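Local structure of halocarboxylic acid dehalogenase DehI (Pseudomonas putida, 3BJX) at residues G32-T37 against Y63-W68; A72-T77 against R248-S253; S91-G96 against I291-E296; T183-L188 against N210-L215. The protein probably removes halogen from alpha-haloacids by hydrolysing their carbon-halogen bond, as a group I dehalogenase. All coordinates share one frame; numbering follows the deposited sequence.

Contact 1: G32-T37 against Y63-W68; sequences GEMEST and YLPLAW
The indole of W68 is met obliquely by T37, whose methyl CG2 lies 4.1 Å from CD1 of W68, while a water sits at the ring edge in its plane. NE1 of the same indole is hydrogen-bonded to D40, further along helix 32-45, and the W68 ring is thus tied to the helix it packs on. The other aromatic ring of helix 63-71, that of Y63, carries the methyl of A67 on one face and turns away toward helices 112-143 and 267-299.

P65 is the centre of the interface. E33 crosses it at about a right angle, with OE2 of E33 3.8 Å from CG of P65. On selenomethionine M34, bends at chi2 and chi3 bring SE of M34 to 3.7 Å from CD2 of L64 and CE to 3.8 Å from CD of P65. OG1 of T37 lies anti to the carbonyl carbon (chi1 -64°), 3.6 Å from CA of P65, which leaves the methyl CG2 between L64 and W68. The water at the indole edge also bridges the helices, 3.0 Å from OG1 of T37 and donating to O of P65 at 2.7 Å. A valine here would probably leave that water without its hydroxyl partner and break the bridge to P65. The short segments cross at 42°, joined by van der Waals packing, in which even the E33 carboxylate meets carbons of P65, and by one water, so shape rather than charge sets their fit.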
loop_
_atom_site.group_PDB
_atom_site.type_symbol
_atom_site.label_atom_id
_atom_site.label_comp_id
_atom_site.label_asym_id
_atom_site.label_seq_id
_atom_site.Cartn_x
_atom_site.Cartn_y
_atom_site.Cartn_z
ATOM N N GLY A 32 -13.288 10.000 -25.262
ATOM C CA GLY A 32 -12.068 9.976 -26.100
ATOM C C GLY A 32 -11.299 8.661 -26.066
ATOM O O GLY A 32 -11.905 7.595 -26.049
ATOM N N GLU A 33 -9.964 8.734 -26.061
ATOM C CA GLU A 33 -9.137 7.525 -26.001
ATOM C C GLU A 33 -9.319 6.750 -24.682
ATOM O O GLU A 33 -9.301 5.514 -24.679
ATOM C CB GLU A 33 -7.650 7.803 -26.306
ATOM C CG GLU A 33 -6.956 8.804 -25.375
ATOM C CD GLU A 33 -5.423 8.647 -25.310
ATOM O OE1 GLU A 33 -4.859 7.844 -26.092
ATOM O OE2 GLU A 33 -4.786 9.330 -24.459
HETATM N N MSE A 34 -9.539 7.477 -23.587
HETATM C CA MSE A 34 -9.823 6.876 -22.290
HETATM C C MSE A 34 -11.093 6.000 -22.312
HETATM O O MSE A 34 -11.136 4.901 -21.738
HETATM C CB MSE A 34 -9.935 7.972 -21.234
HETATM C CG MSE A 34 -9.884 7.462 -19.808
HETATM SE SE MSE A 34 -8.196 6.550 -19.430
HETATM C CE MSE A 34 -7.086 8.121 -19.050
ATOM N N GLU A 35 -12.126 6.486 -22.984
ATOM C CA GLU A 35 -13.352 5.741 -23.130
ATOM C C GLU A 35 -13.110 4.482 -23.953
ATOM O O GLU A 35 -13.701 3.441 -23.672
ATOM C CB GLU A 35 -14.399 6.608 -23.797
ATOM C CG GLU A 35 -15.785 5.991 -23.847
ATOM C CD GLU A 35 -16.790 6.869 -24.568
ATOM O OE1 GLU A 35 -16.414 7.968 -25.043
ATOM O OE2 GLU A 35 -17.962 6.447 -24.653
ATOM N N SER A 36 -12.245 4.587 -24.964
ATOM C CA SER A 36 -11.886 3.466 -25.821
ATOM C C SER A 36 -11.137 2.406 -25.048
ATOM O O SER A 36 -11.469 1.226 -25.137
ATOM C CB SER A 36 -11.024 3.943 -26.984
ATOM O OG SER A 36 -11.856 4.380 -28.029
ATOM N N THR A 37 -10.115 2.852 -24.317
ATOM C CA THR A 37 -9.356 2.046 -23.329
ATOM C C THR A 37 -10.250 1.255 -22.361
ATOM O O THR A 37 -10.114 0.036 -22.253
ATOM C CB THR A 37 -8.348 2.937 -22.521
ATOM O OG1 THR A 37 -7.367 3.470 -23.408
ATOM C CG2 THR A 37 -7.627 2.143 -21.461
ATOM N N TYR A 63 -1.287 8.015 -18.609
ATOM C CA TYR A 63 -0.758 6.746 -18.126
ATOM C C TYR A 63 -1.482 5.519 -18.633
ATOM O O TYR A 63 -0.873 4.668 -19.283
ATOM C CB TYR A 63 -0.641 6.698 -16.589
ATOM C CG TYR A 63 -0.125 5.361 -16.107
ATOM C CD1 TYR A 63 1.150 4.897 -16.487
ATOM C CD2 TYR A 63 -0.912 4.544 -15.296
ATOM C CE1 TYR A 63 1.629 3.650 -16.066
ATOM C CE2 TYR A 63 -0.453 3.296 -14.879
ATOM C CZ TYR A 63 0.819 2.853 -15.259
ATOM O OH TYR A 63 1.258 1.612 -14.833
ATOM N N LEU A 64 -2.773 5.439 -18.327
ATOM C CA LEU A 64 -3.549 4.193 -18.480
ATOM C C LEU A 64 -3.708 3.761 -19.937
ATOM O O LEU A 64 -3.582 2.580 -20.230
ATOM C CB LEU A 64 -4.915 4.282 -17.757
ATOM C CG LEU A 64 -5.876 3.090 -17.962
ATOM C CD1 LEU A 64 -5.399 1.861 -17.155
ATOM C CD2 LEU A 64 -7.365 3.394 -17.661
ATOM N N PRO A 65 -4.000 4.699 -20.859
ATOM C CA PRO A 65 -4.057 4.261 -22.253
ATOM C C PRO A 65 -2.770 3.576 -22.718
ATOM O O PRO A 65 -2.840 2.543 -23.413
ATOM C CB PRO A 65 -4.288 5.568 -23.016
ATOM C CG PRO A 65 -5.050 6.418 -22.026
ATOM C CD PRO A 65 -4.355 6.123 -20.729
ATOM N N LEU A 66 -1.621 4.150 -22.332
ATOM C CA LEU A 66 -0.319 3.605 -22.677
ATOM C C LEU A 66 -0.065 2.301 -21.936
ATOM O O LEU A 66 0.202 1.285 -22.572
ATOM C CB LEU A 66 0.793 4.616 -22.389
ATOM C CG LEU A 66 2.232 4.099 -22.505
ATOM C CD1 LEU A 66 2.709 4.010 -23.954
ATOM C CD2 LEU A 66 3.150 4.981 -21.669
ATOM N N ALA A 67 -0.158 2.336 -20.600
ATOM C CA ALA A 67 -0.040 1.146 -19.759
ATOM C C ALA A 67 -0.902 -0.027 -20.228
ATOM O O ALA A 67 -0.428 -1.161 -20.319
ATOM C CB ALA A 67 -0.343 1.477 -18.325
ATOM N N TRP A 68 -2.159 0.223 -20.545
ATOM C CA TRP A 68 -3.000 -0.858 -21.068
ATOM C C TRP A 68 -2.546 -1.405 -22.434
ATOM O O TRP A 68 -2.565 -2.618 -22.666
ATOM C CB TRP A 68 -4.467 -0.428 -21.129
ATOM C CG TRP A 68 -5.314 -1.437 -21.801
ATOM C CD1 TRP A 68 -5.951 -1.305 -22.992
ATOM C CD2 TRP A 68 -5.585 -2.769 -21.339
ATOM N NE1 TRP A 68 -6.616 -2.476 -23.304
ATOM C CE2 TRP A 68 -6.408 -3.383 -22.296
ATOM C CE3 TRP A 68 -5.222 -3.497 -20.198
ATOM C CZ2 TRP A 68 -6.876 -4.674 -22.143
ATOM C CZ3 TRP A 68 -5.680 -4.783 -20.065
ATOM C CH2 TRP A 68 -6.496 -5.356 -21.025
HETATM O O HOH W 1 -5.126 1.966 -24.651
#

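Contact 2: A72-T77 against R248-S253; sequences AEALIT and RGLPGS
T77 faces P251 with OG1 set between its own backbone N and carbonyl carbon (chi1 69°), and this leaves CG2 of T77 beside the N, 4.1 Å from CG of P251. The two side chains slide past each other in opposite directions. The same torsion aims the hydroxyl back at A74, where OG1 of T77 donates to O of A74 at 2.9 Å; the approach makes an angle of 149° at that oxygen and tilts 24° from the carbonyl plane. T77 is the N-cap of helix 78-90, its OG1 also bonded to the backbone N of A80, so one hydroxyl closes the turn behind it and caps the helix ahead. Segment 248-253 lies in the loop that follows helix 230-248, so two inter-helix loops far apart in the chain meet here. A serine in place of T77 would probably lose the methyl packing, opening a gap beside the P251 ring.

A74 fills the middle of the contact. CB of A74 lies 3.6 Å from O of S253, and CD2 of L250 is 3.8 Å from O of A74. Y79, on the capped helix, packs on both L250 and P251. At the more exposed end, a water hydrogen-bonded to O of S253 at 2.6 Å makes a weak bond to the backbone N of A74.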
loop_
_atom_site.group_PDB
_atom_site.type_symbol
_atom_site.label_atom_id
_atom_site.label_comp_id
_atom_site.label_asym_id
_atom_site.label_seq_id
_atom_site.Cartn_x
_atom_site.Cartn_y
_atom_site.Cartn_z
ATOM N N ALA A 72 -1.992 -5.432 -22.842
ATOM C CA ALA A 72 -3.201 -6.067 -23.375
ATOM C C ALA A 72 -2.980 -7.434 -24.015
ATOM O O ALA A 72 -3.765 -8.362 -23.772
ATOM C CB ALA A 72 -3.925 -5.126 -24.346
ATOM N N GLU A 73 -1.927 -7.556 -24.825
ATOM C CA GLU A 73 -1.624 -8.809 -25.524
ATOM C C GLU A 73 -1.285 -9.932 -24.560
ATOM O O GLU A 73 -1.574 -11.085 -24.812
ATOM C CB GLU A 73 -0.426 -8.617 -26.450
ATOM C CG GLU A 73 -0.689 -7.802 -27.708
ATOM C CD GLU A 73 0.607 -7.262 -28.295
ATOM O OE1 GLU A 73 1.327 -8.035 -28.977
ATOM O OE2 GLU A 73 0.920 -6.068 -28.049
ATOM N N ALA A 74 -0.630 -9.569 -23.467
ATOM C CA ALA A 74 -0.125 -10.509 -22.505
ATOM C C ALA A 74 -1.290 -11.012 -21.647
ATOM O O ALA A 74 -1.300 -12.152 -21.171
ATOM C CB ALA A 74 0.922 -9.817 -21.652
ATOM N N LEU A 75 -2.293 -10.161 -21.468
ATOM C CA LEU A 75 -3.391 -10.501 -20.594
ATOM C C LEU A 75 -4.497 -11.276 -21.304
ATOM O O LEU A 75 -5.497 -11.639 -20.682
ATOM C CB LEU A 75 -3.925 -9.260 -19.861
ATOM C CG LEU A 75 -2.981 -8.414 -19.000
ATOM C CD1 LEU A 75 -3.808 -7.373 -18.330
ATOM C CD2 LEU A 75 -2.239 -9.203 -17.950
ATOM N N ILE A 76 -4.332 -11.535 -22.595
ATOM C CA ILE A 76 -5.264 -12.441 -23.288
ATOM C C ILE A 76 -4.669 -13.806 -23.598
ATOM O O ILE A 76 -5.277 -14.601 -24.309
ATOM C CB ILE A 76 -5.823 -11.875 -24.597
ATOM C CG1 ILE A 76 -4.820 -10.940 -25.242
ATOM C CG2 ILE A 76 -7.150 -11.202 -24.352
ATOM C CD1 ILE A 76 -4.430 -11.351 -26.642
ATOM N N THR A 77 -3.483 -14.065 -23.071
ATOM C CA THR A 77 -2.842 -15.339 -23.244
ATOM C C THR A 77 -3.521 -16.358 -22.338
ATOM O O THR A 77 -4.053 -15.996 -21.275
ATOM C CB THR A 77 -1.314 -15.266 -22.952
ATOM O OG1 THR A 77 -1.089 -15.041 -21.558
ATOM C CG2 THR A 77 -0.650 -14.151 -23.757
ATOM N N ARG A 248 6.112 -12.211 -13.534
ATOM C CA ARG A 248 7.495 -12.454 -13.970
ATOM C C ARG A 248 7.571 -13.461 -15.094
ATOM O O ARG A 248 8.393 -13.312 -15.994
ATOM C CB ARG A 248 8.351 -13.032 -12.849
ATOM C CG ARG A 248 8.676 -12.092 -11.778
ATOM C CD ARG A 248 10.030 -11.403 -11.926
ATOM N NE ARG A 248 10.233 -10.680 -10.667
ATOM C CZ ARG A 248 9.722 -9.486 -10.375
ATOM N NH1 ARG A 248 9.029 -8.790 -11.263
ATOM N NH2 ARG A 248 9.924 -8.981 -9.179
ATOM N N GLY A 249 6.721 -14.491 -14.996
ATOM C CA GLY A 249 6.690 -15.621 -15.923
ATOM C C GLY A 249 5.819 -15.350 -17.129
ATOM O O GLY A 249 5.642 -16.215 -17.986
ATOM N N LEU A 250 5.272 -14.147 -17.225
ATOM C CA LEU A 250 4.425 -13.830 -18.370
ATOM C C LEU A 250 5.226 -13.997 -19.669
ATOM O O LEU A 250 6.443 -13.746 -19.687
ATOM C CB LEU A 250 3.871 -12.411 -18.268
ATOM C CG LEU A 250 2.504 -12.208 -17.621
ATOM C CD1 LEU A 250 2.250 -10.734 -17.378
ATOM C CD2 LEU A 250 1.389 -12.773 -18.513
ATOM N N PRO A 251 4.560 -14.468 -20.747
ATOM C CA PRO A 251 5.189 -14.368 -22.062
ATOM C C PRO A 251 5.046 -12.932 -22.583
ATOM O O PRO A 251 4.054 -12.243 -22.266
ATOM C CB PRO A 251 4.353 -15.335 -22.919
ATOM C CG PRO A 251 3.021 -15.360 -22.277
ATOM C CD PRO A 251 3.233 -15.118 -20.810
ATOM N N GLY A 252 6.020 -12.479 -23.365
ATOM C CA GLY A 252 5.997 -11.122 -23.887
ATOM C C GLY A 252 6.279 -10.099 -22.808
ATOM O O GLY A 252 7.009 -10.369 -21.860
ATOM N N SER A 253 5.688 -8.920 -22.961
ATOM C CA SER A 253 5.891 -7.807 -22.044
ATOM C C SER A 253 4.548 -7.271 -21.572
ATOM O O SER A 253 3.519 -7.421 -22.248
ATOM C CB SER A 253 6.675 -6.686 -22.732
ATOM O OG SER A 253 7.930 -7.169 -23.175
HETATM O O HOH W 2 1.473 -7.320 -23.883
#

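Contact 3: S91-G96 against I291-E296; sequences SLLNIG and IIHITE
The loop that leaves helix 78-90 runs past one side of the long helix 267-299, where S91, L92, L93 and I95 meet I292, H293 and E296, residues on one stripe of helix surface. At the start of the loop the fit is tight: CB of S91 is only 3.4 Å from CD1 of I292. OG of S91 turns back to bond O of L87 in the preceding helix.

L92 crosses I292 at about a right angle, with CD2 of L92 3.7 Å from CG2 of I292. CD2 of L92 also lies 3.4 Å from OE1 of E296, a carboxylate carried out on an extended chain. H293 has CG anti to its backbone N (chi1 -165°), which swings the imidazole across to the loop. There CD1 of L93 lies over one face of the ring, 4.2 Å from ND1 of H293, while CD1 of I95 approaches obliquely to 3.9 Å from CE1 of H293.

The polar groups are joined by one water lying in the imidazole plane at its edge. It accepts from the backbone N of L93 at 2.9 Å, is bonded to ND1 of H293 at 2.8 Å, and donates to OE1 of E296 at 2.6 Å. Three bonds fix its position, and by them the loop backbone is linked to two helix side chains.

V222, on helix 212-223, also packs on H293. N94 is the centre of an inverse gamma turn, closed by a weak bond from N of I95 to O of L93, a tight bend in a loop laid over a helix of this all-alpha fold.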
loop_
_atom_site.group_PDB
_atom_site.type_symbol
_atom_site.label_atom_id
_atom_site.label_comp_id
_atom_site.label_asym_id
_atom_site.label_seq_id
_atom_site.Cartn_x
_atom_site.Cartn_y
_atom_site.Cartn_z
ATOM N N SER A 91 -7.559 -18.217 -3.346
ATOM C CA SER A 91 -8.324 -17.248 -2.525
ATOM C C SER A 91 -9.151 -17.850 -1.392
ATOM O O SER A 91 -9.577 -17.132 -0.470
ATOM C CB SER A 91 -9.250 -16.428 -3.394
ATOM O OG SER A 91 -8.527 -15.825 -4.438
ATOM N N LEU A 92 -9.407 -19.150 -1.448
ATOM C CA LEU A 92 -10.268 -19.740 -0.432
ATOM C C LEU A 92 -9.620 -19.735 0.958
ATOM O O LEU A 92 -8.457 -20.088 1.116
ATOM C CB LEU A 92 -10.712 -21.153 -0.820
ATOM C CG LEU A 92 -11.662 -21.429 -1.988
ATOM C CD1 LEU A 92 -11.678 -22.936 -2.150
ATOM C CD2 LEU A 92 -13.073 -20.919 -1.782
ATOM N N LEU A 93 -10.392 -19.313 1.950
ATOM C CA LEU A 93 -9.972 -19.381 3.339
ATOM C C LEU A 93 -10.388 -20.703 3.971
ATOM O O LEU A 93 -11.535 -21.152 3.846
ATOM C CB LEU A 93 -10.549 -18.217 4.132
ATOM C CG LEU A 93 -10.036 -16.818 3.810
ATOM C CD1 LEU A 93 -11.002 -15.773 4.366
ATOM C CD2 LEU A 93 -8.617 -16.599 4.352
ATOM N N ASN A 94 -9.447 -21.329 4.657
ATOM C CA ASN A 94 -9.721 -22.582 5.335
ATOM C C ASN A 94 -10.313 -22.269 6.694
ATOM O O ASN A 94 -9.594 -22.269 7.701
ATOM C CB ASN A 94 -8.427 -23.361 5.498
ATOM C CG ASN A 94 -8.654 -24.836 5.605
ATOM O OD1 ASN A 94 -9.527 -25.388 4.931
ATOM N ND2 ASN A 94 -7.861 -25.500 6.452
ATOM N N ILE A 95 -11.611 -21.974 6.720
ATOM C CA ILE A 95 -12.250 -21.459 7.937
ATOM C C ILE A 95 -13.195 -22.470 8.594
ATOM O O ILE A 95 -12.891 -22.932 9.687
ATOM C CB ILE A 95 -12.887 -20.048 7.708
ATOM C CG1 ILE A 95 -11.786 -18.992 7.687
ATOM C CG2 ILE A 95 -13.892 -19.689 8.789
ATOM C CD1 ILE A 95 -12.231 -17.675 7.132
ATOM N N GLY A 96 -14.312 -22.801 7.938
ATOM C CA GLY A 96 -15.282 -23.815 8.407
ATOM C C GLY A 96 -15.815 -23.749 9.847
ATOM O O GLY A 96 -15.165 -23.168 10.731
ATOM N N ILE A 291 -14.878 -11.557 -1.536
ATOM C CA ILE A 291 -16.008 -11.862 -2.428
ATOM C C ILE A 291 -16.087 -13.348 -2.723
ATOM O O ILE A 291 -17.179 -13.910 -2.777
ATOM C CB ILE A 291 -15.974 -10.989 -3.744
ATOM C CG1 ILE A 291 -16.016 -9.492 -3.389
ATOM C CG2 ILE A 291 -17.085 -11.368 -4.713
ATOM C CD1 ILE A 291 -17.253 -9.017 -2.692
ATOM N N ILE A 292 -14.934 -13.992 -2.889
ATOM C CA ILE A 292 -14.921 -15.438 -2.979
ATOM C C ILE A 292 -15.410 -16.043 -1.668
ATOM O O ILE A 292 -16.137 -17.030 -1.689
ATOM C CB ILE A 292 -13.521 -15.997 -3.404
ATOM C CG1 ILE A 292 -13.328 -15.804 -4.911
ATOM C CG2 ILE A 292 -13.367 -17.489 -3.040
ATOM C CD1 ILE A 292 -12.004 -16.205 -5.400
ATOM N N HIS A 293 -15.032 -15.444 -0.530
ATOM C CA HIS A 293 -15.591 -15.871 0.754
ATOM C C HIS A 293 -17.098 -15.798 0.829
ATOM O O HIS A 293 -17.728 -16.765 1.221
ATOM C CB HIS A 293 -15.002 -15.134 1.950
ATOM C CG HIS A 293 -15.307 -15.809 3.251
ATOM N ND1 HIS A 293 -14.900 -17.099 3.528
ATOM C CD2 HIS A 293 -16.003 -15.390 4.337
ATOM C CE1 HIS A 293 -15.320 -17.435 4.735
ATOM N NE2 HIS A 293 -15.995 -16.419 5.243
ATOM N N ILE A 294 -17.678 -14.666 0.457
ATOM C CA ILE A 294 -19.138 -14.534 0.399
ATOM C C ILE A 294 -19.747 -15.586 -0.540
ATOM O O ILE A 294 -20.706 -16.254 -0.192
ATOM C CB ILE A 294 -19.529 -13.104 -0.057
ATOM C CG1 ILE A 294 -19.243 -12.087 1.055
ATOM C CG2 ILE A 294 -20.985 -13.028 -0.506
ATOM C CD1 ILE A 294 -19.116 -10.624 0.572
ATOM N N THR A 295 -19.174 -15.729 -1.730
ATOM C CA THR A 295 -19.604 -16.750 -2.692
ATOM C C THR A 295 -19.607 -18.152 -2.111
ATOM O O THR A 295 -20.540 -18.921 -2.353
ATOM C CB THR A 295 -18.750 -16.713 -3.958
ATOM O OG1 THR A 295 -18.653 -15.351 -4.402
ATOM C CG2 THR A 295 -19.374 -17.543 -5.070
ATOM N N GLU A 296 -18.575 -18.469 -1.332
ATOM C CA GLU A 296 -18.437 -19.778 -0.711
ATOM C C GLU A 296 -19.526 -20.027 0.343
ATOM O O GLU A 296 -20.017 -21.145 0.487
ATOM C CB GLU A 296 -17.045 -19.915 -0.093
ATOM C CG GLU A 296 -16.702 -21.318 0.389
ATOM C CD GLU A 296 -15.430 -21.380 1.220
ATOM O OE1 GLU A 296 -14.585 -20.444 1.182
ATOM O OE2 GLU A 296 -15.280 -22.386 1.934
HETATM O O HOH W 3 -13.129 -18.316 1.669
#

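Contact 4: T183-L188 against N210-L215; sequences TEVQGL and NWPKVL
The ring of P212 is the bump of this contact, and the hollow that takes it is formed by E184, V185 and L188, which line one face of helix 183-195. CG of P212 points at V185, 4.1 Å from CG2 of V185, while CB of P212 faces CD1 of L188 at 3.8 Å. E184 closes the more exposed side: with CG anti to the backbone N (chi1 -169°) and the chain extended beyond it, the E184 side chain crosses that of P212 at about a right angle, and OE1 of E184 stops 4.0 Å from CB of P212.

In return L188 serves as the bump for the other side. CD1 of L188 lies 3.4 Å from O of P212, and CB of L188 rests 4.0 Å from CD2 of L215, one turn further on. L188 therefore fills the groove between P212 and L215. P212 opens helix 212-223 directly after W211 at the N-cap position, so the contact catches this helix at its first turn, where a proline ring can stand clear of the backbone hydrogen bonding. Pairing of V185 with P212 and of L188 with L215 means that the two helices advance in the same general sense here.

V176 packs on V185, and A209 on L215. On another side of the first turn, the W211 ring leans on K117, V118 and V121 of helix 112-143.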
loop_
_atom_site.group_PDB
_atom_site.type_symbol
_atom_site.label_atom_id
_atom_site.label_comp_id
_atom_site.label_asym_id
_atom_site.label_seq_id
_atom_site.Cartn_x
_atom_site.Cartn_y
_atom_site.Cartn_z
ATOM N N THR A 183 -27.717 8.555 2.396
ATOM C CA THR A 183 -27.023 8.392 3.677
ATOM C C THR A 183 -26.821 6.928 4.087
ATOM O O THR A 183 -25.698 6.551 4.450
ATOM C CB THR A 183 -27.756 9.191 4.784
ATOM O OG1 THR A 183 -27.393 10.570 4.657
ATOM C CG2 THR A 183 -27.385 8.702 6.200
ATOM N N GLU A 184 -27.876 6.113 4.021
ATOM C CA GLU A 184 -27.791 4.692 4.405
ATOM C C GLU A 184 -26.707 3.998 3.617
ATOM O O GLU A 184 -25.835 3.388 4.214
ATOM C CB GLU A 184 -29.121 3.940 4.206
ATOM C CG GLU A 184 -29.154 2.509 4.851
ATOM C CD GLU A 184 -30.220 1.563 4.257
ATOM O OE1 GLU A 184 -30.606 1.737 3.077
ATOM O OE2 GLU A 184 -30.656 0.620 4.967
ATOM N N VAL A 185 -26.767 4.124 2.283
ATOM C CA VAL A 185 -25.829 3.489 1.335
ATOM C C VAL A 185 -24.386 4.049 1.429
ATOM O O VAL A 185 -23.415 3.284 1.328
ATOM C CB VAL A 185 -26.401 3.519 -0.149
ATOM C CG1 VAL A 185 -25.450 2.888 -1.159
ATOM C CG2 VAL A 185 -27.766 2.824 -0.219
ATOM N N GLN A 186 -24.249 5.363 1.658
ATOM C CA GLN A 186 -22.932 5.966 1.834
ATOM C C GLN A 186 -22.313 5.361 3.078
ATOM O O GLN A 186 -21.140 4.987 3.089
ATOM C CB GLN A 186 -23.025 7.484 2.019
ATOM C CG GLN A 186 -23.350 8.304 0.787
ATOM C CD GLN A 186 -23.629 9.757 1.139
ATOM O OE1 GLN A 186 -22.861 10.394 1.857
ATOM N NE2 GLN A 186 -24.746 10.284 0.643
ATOM N N GLY A 187 -23.126 5.290 4.132
ATOM C CA GLY A 187 -22.771 4.603 5.360
ATOM C C GLY A 187 -22.342 3.172 5.140
ATOM O O GLY A 187 -21.338 2.753 5.707
ATOM N N LEU A 188 -23.083 2.425 4.318
ATOM C CA LEU A 188 -22.802 0.998 4.077
ATOM C C LEU A 188 -21.470 0.801 3.369
ATOM O O LEU A 188 -20.706 -0.104 3.708
ATOM C CB LEU A 188 -23.939 0.305 3.283
ATOM C CG LEU A 188 -25.335 0.060 3.931
ATOM C CD1 LEU A 188 -26.374 -0.362 2.928
ATOM C CD2 LEU A 188 -25.283 -0.968 5.060
ATOM N N ASN A 210 -26.738 -2.263 -4.775
ATOM C CA ASN A 210 -28.016 -2.328 -5.470
ATOM C C ASN A 210 -29.058 -2.985 -4.579
ATOM O O ASN A 210 -30.235 -2.656 -4.634
ATOM C CB ASN A 210 -27.876 -3.112 -6.785
ATOM C CG ASN A 210 -27.302 -2.266 -7.903
ATOM O OD1 ASN A 210 -27.816 -1.188 -8.189
ATOM N ND2 ASN A 210 -26.232 -2.738 -8.529
ATOM N N TRP A 211 -28.619 -3.926 -3.757
ATOM C CA TRP A 211 -29.492 -4.524 -2.754
ATOM C C TRP A 211 -28.863 -4.185 -1.418
ATOM O O TRP A 211 -28.117 -5.003 -0.860
ATOM C CB TRP A 211 -29.618 -6.031 -2.977
ATOM C CG TRP A 211 -30.029 -6.352 -4.358
ATOM C CD1 TRP A 211 -31.284 -6.302 -4.855
ATOM C CD2 TRP A 211 -29.171 -6.730 -5.450
ATOM N NE1 TRP A 211 -31.281 -6.647 -6.188
ATOM C CE2 TRP A 211 -29.993 -6.912 -6.577
ATOM C CE3 TRP A 211 -27.788 -6.946 -5.575
ATOM C CZ2 TRP A 211 -29.488 -7.297 -7.824
ATOM C CZ3 TRP A 211 -27.289 -7.334 -6.813
ATOM C CH2 TRP A 211 -28.142 -7.488 -7.928
ATOM N N PRO A 212 -29.137 -2.963 -0.911
ATOM C CA PRO A 212 -28.521 -2.470 0.322
ATOM C C PRO A 212 -28.533 -3.446 1.485
ATOM O O PRO A 212 -27.586 -3.459 2.234
ATOM C CB PRO A 212 -29.347 -1.214 0.653
ATOM C CG PRO A 212 -29.750 -0.709 -0.669
ATOM C CD PRO A 212 -30.070 -1.957 -1.470
ATOM N N LYS A 213 -29.571 -4.256 1.627
ATOM C CA LYS A 213 -29.670 -5.197 2.748
ATOM C C LYS A 213 -28.766 -6.418 2.551
ATOM O O LYS A 213 -28.300 -7.000 3.534
ATOM C CB LYS A 213 -31.139 -5.621 2.972
ATOM C CG LYS A 213 -31.376 -6.464 4.251
ATOM C CD LYS A 213 -32.728 -7.180 4.207
ATOM C CE LYS A 213 -33.238 -7.515 5.632
ATOM N NZ LYS A 213 -34.720 -7.838 5.699
ATOM N N VAL A 214 -28.529 -6.810 1.298
ATOM C CA VAL A 214 -27.560 -7.855 0.962
ATOM C C VAL A 214 -26.150 -7.395 1.380
ATOM O O VAL A 214 -25.386 -8.154 2.015
ATOM C CB VAL A 214 -27.574 -8.190 -0.576
ATOM C CG1 VAL A 214 -26.337 -8.983 -0.986
ATOM C CG2 VAL A 214 -28.834 -8.949 -0.962
ATOM N N LEU A 215 -25.830 -6.150 1.037
ATOM C CA LEU A 215 -24.544 -5.557 1.348
ATOM C C LEU A 215 -24.358 -5.467 2.865
ATOM O O LEU A 215 -23.271 -5.775 3.385
ATOM C CB LEU A 215 -24.391 -4.180 0.702
ATOM C CG LEU A 215 -23.082 -3.416 1.006
ATOM C CD1 LEU A 215 -21.823 -4.230 0.689
ATOM C CD2 LEU A 215 -23.064 -2.116 0.262
#

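Overall arrangement
Contacts 1 and 2 are mostly buried and touch, CZ3 of W68 lying 3.6 Å from CD1 of L75; loop 72-77 of contact 2 follows directly on helix 63-71 of contact 1. Contacts 3 and 4 are only partly buried. Contacts 2 and 3 lie at the two ends of helix 78-90: the first holds its N-cap, the second the loop that follows it. Contact 4 is nested within the loop closed by contact 3, and I294 of contact 3 packs on helix 212-223. Contacts 1 and 4 both pack two helices around a proline, whereas contacts 2 and 3 involve loops. A water bridges contacts 1 to 3, held by three bonds in contact 3 and by two in the others, one of those in contact 2 weak.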